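Local coordinates for conserved domain protein (Porphyromonas gingivalis, PDB 3PNN) that probably transfers a sugar from an activated donor to an acceptor, forming a glycosidic linkage, as a cytoplasmic glycosyltransferase with a Rossmann-like alpha/beta/alpha fold, at residues Q82-L87 against P100-A106. Sequence-based numbering, arbitrary orientation. Where two conformers were deposited one is given.
Sequences QELDRL and PWGTNHA
His105 joins Gln82 to Arg86 through the two nitrogens of its imidazole, a compact case of one ring bonded both to the residue before a turn and to the turn's last carbonyl. At ND1, Gln82 NE2 donates to His105 ND1 over 3.2 Å, lying in the ring plane; amide and ring are nearly coplanar, 27° apart. The extended glutamine, with CG anti to its own N (chi1 180°), carries the amide that far, and Arg56 holds Gln82 OE1, which fits this amide orientation. At NE2, His105 NE2 donates to Arg86 O (2.9 Å), again in the ring plane though tilted from that of the carbonyl. With ND1 accepting and NE2 donating, the pattern is consistent with a neutral ring carrying its proton on NE2, and the two in-plane bonds together would fix the ring's rotation. Trp101 adds a third bond, its NE1 reaching a lone pair of Leu84 O at 2.9 Å, within both the indole and the carbonyl planes. The two carbonyls thus gripped belong to a type I turn, Glu83 to Arg86, closed by Arg86 N to Glu83 O. Water 1 takes a second bond from Gln82 NE2 (3.0 Å) and a weak one from Gly102 N, the N-cap residue.

Apolar contacts finish the joint. Leu87 CD2 sits over one indole face toward its rim, 3.5 Å from Trp101 NE1. Leu84 CD2 rests against Pro100 CA at 3.8 Å. Within 100-106, Trp101 CD1 lies over the imidazole face of His105, helping to hold the two rings in place.

The contact fastens the loop following strand 77-81 to the lead-in and first turn of helix 103-108; Phe232 of helix 223-239 meets Leu87 and His105, while Phe235 and Leu236 pack on Trp101.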
loop_
_atom_site.group_PDB
_atom_site.type_symbol
_atom_site.label_atom_id
_atom_site.label_comp_id
_atom_site.label_asym_id
_atom_site.label_seq_id
_atom_site.Cartn_x
_atom_site.Cartn_y
_atom_site.Cartn_z
ATOM N N GLN A 82 7.836 11.741 6.152
ATOM C CA GLN A 82 9.000 10.990 5.680
ATOM C C GLN A 82 10.052 11.951 5.175
ATOM O O GLN A 82 9.842 12.624 4.166
ATOM C CB GLN A 82 8.616 10.028 4.550
ATOM C CG GLN A 82 9.816 9.221 4.012
ATOM C CD GLN A 82 9.521 8.470 2.714
ATOM O OE1 GLN A 82 8.771 8.949 1.859
ATOM N NE2 GLN A 82 10.136 7.298 2.552
ATOM N N GLU A 83 11.183 12.026 5.877
ATOM C CA GLU A 83 12.302 12.853 5.439
ATOM C C GLU A 83 13.575 12.014 5.302
ATOM O O GLU A 83 13.736 10.983 5.961
ATOM C CB GLU A 83 12.522 14.033 6.392
ATOM C CG GLU A 83 11.275 14.904 6.643
ATOM C CD GLU A 83 10.684 15.540 5.373
ATOM O OE1 GLU A 83 11.443 15.833 4.419
ATOM O OE2 GLU A 83 9.447 15.757 5.335
ATOM N N LEU A 84 14.479 12.464 4.442
ATOM C CA LEU A 84 15.712 11.734 4.165
ATOM C C LEU A 84 16.583 11.524 5.402
ATOM O O LEU A 84 17.290 10.522 5.504
ATOM C CB LEU A 84 16.517 12.449 3.073
ATOM C CG LEU A 84 15.907 12.510 1.671
ATOM C CD1 LEU A 84 16.642 13.544 0.813
ATOM C CD2 LEU A 84 15.928 11.132 1.017
ATOM N N ASP A 85 16.537 12.472 6.335
ATOM C CA ASP A 85 17.416 12.432 7.502
ATOM C C ASP A 85 16.808 11.701 8.702
ATOM O O ASP A 85 17.408 11.656 9.777
ATOM C CB ASP A 85 17.871 13.846 7.902
ATOM C CG ASP A 85 16.726 14.718 8.402
ATOM O OD1 ASP A 85 15.559 14.269 8.370
ATOM O OD2 ASP A 85 16.994 15.863 8.830
ATOM N N ARG A 86 15.620 11.131 8.521
ATOM C CA ARG A 86 14.990 10.363 9.590
ATOM C C ARG A 86 15.504 8.928 9.595
ATOM O O ARG A 86 14.834 8.005 9.130
ATOM C CB ARG A 86 13.466 10.410 9.474
ATOM C CG ARG A 86 12.803 11.105 10.654
ATOM C CD ARG A 86 11.984 12.317 10.229
ATOM N NE ARG A 86 12.799 13.497 9.959
ATOM C CZ ARG A 86 12.313 14.730 9.846
ATOM N NH1 ARG A 86 13.127 15.745 9.599
ATOM N NH2 ARG A 86 11.013 14.949 9.986
ATOM N N LEU A 87 16.711 8.762 10.134
ATOM C CA LEU A 87 17.427 7.494 10.139
ATOM C C LEU A 87 17.726 7.068 11.567
ATOM O O LEU A 87 17.742 7.902 12.470
ATOM C CB LEU A 87 18.756 7.658 9.387
ATOM C CG LEU A 87 18.649 8.107 7.930
ATOM C CD1 LEU A 87 20.023 8.462 7.369
ATOM C CD2 LEU A 87 17.977 7.021 7.105
ATOM N N PRO A 100 14.065 9.189 -2.014
ATOM C CA PRO A 100 13.511 8.711 -0.742
ATOM C C PRO A 100 13.861 7.249 -0.486
ATOM O O PRO A 100 13.994 6.464 -1.428
ATOM C CB PRO A 100 11.999 8.872 -0.927
ATOM C CG PRO A 100 11.876 10.021 -1.916
ATOM C CD PRO A 100 13.061 9.873 -2.845
ATOM N N TRP A 101 13.981 6.892 0.788
ATOM C CA TRP A 101 14.481 5.576 1.179
ATOM C C TRP A 101 13.596 4.388 0.826
ATOM O O TRP A 101 14.077 3.255 0.806
ATOM C CB TRP A 101 14.811 5.557 2.669
ATOM C CG TRP A 101 15.964 6.435 3.017
ATOM C CD1 TRP A 101 15.921 7.594 3.736
ATOM C CD2 TRP A 101 17.346 6.233 2.666
ATOM N NE1 TRP A 101 17.181 8.125 3.854
ATOM C CE2 TRP A 101 18.075 7.310 3.209
ATOM C CE3 TRP A 101 18.032 5.250 1.945
ATOM C CZ2 TRP A 101 19.460 7.436 3.051
ATOM C CZ3 TRP A 101 19.412 5.368 1.797
ATOM C CH2 TRP A 101 20.110 6.455 2.347
ATOM N N GLY A 102 12.307 4.624 0.572
ATOM C CA GLY A 102 11.429 3.550 0.125
ATOM C C GLY A 102 10.174 3.363 0.968
ATOM O O GLY A 102 10.047 3.958 2.038
ATOM N N THR A 103 9.247 2.529 0.503
ATOM C CA THR A 103 7.962 2.376 1.189
ATOM C C THR A 103 8.038 1.893 2.639
ATOM O O THR A 103 7.202 2.282 3.461
ATOM C CB THR A 103 6.974 1.454 0.429
ATOM O OG1 THR A 103 7.547 0.143 0.296
ATOM C CG2 THR A 103 6.668 2.031 -0.945
ATOM N N ASN A 104 8.992 1.022 2.962
ATOM C CA ASN A 104 9.051 0.553 4.345
ATOM C C ASN A 104 9.717 1.606 5.250
ATOM O O ASN A 104 9.483 1.617 6.450
ATOM C CB ASN A 104 9.689 -0.842 4.470
ATOM C CG ASN A 104 9.114 -1.651 5.632
ATOM O OD1 ASN A 104 9.216 -1.257 6.793
ATOM N ND2 ASN A 104 8.531 -2.799 5.322
ATOM N N HIS A 105 10.500 2.522 4.671
ATOM C CA HIS A 105 10.986 3.670 5.450
ATOM C C HIS A 105 9.818 4.629 5.746
ATOM O O HIS A 105 9.690 5.151 6.849
ATOM C CB HIS A 105 12.129 4.403 4.742
ATOM C CG HIS A 105 12.548 5.677 5.415
ATOM N ND1 HIS A 105 12.219 6.925 4.924
ATOM C CD2 HIS A 105 13.276 5.897 6.537
ATOM C CE1 HIS A 105 12.724 7.856 5.714
ATOM N NE2 HIS A 105 13.373 7.259 6.699
ATOM N N ALA A 106 8.964 4.844 4.753
ATOM C CA ALA A 106 7.720 5.585 4.961
ATOM C C ALA A 106 6.865 4.971 6.077
ATOM O O ALA A 106 6.324 5.693 6.916
ATOM C CB ALA A 106 6.933 5.673 3.661
HETATM O O HOH W 1 9.826 6.253 -0.267
#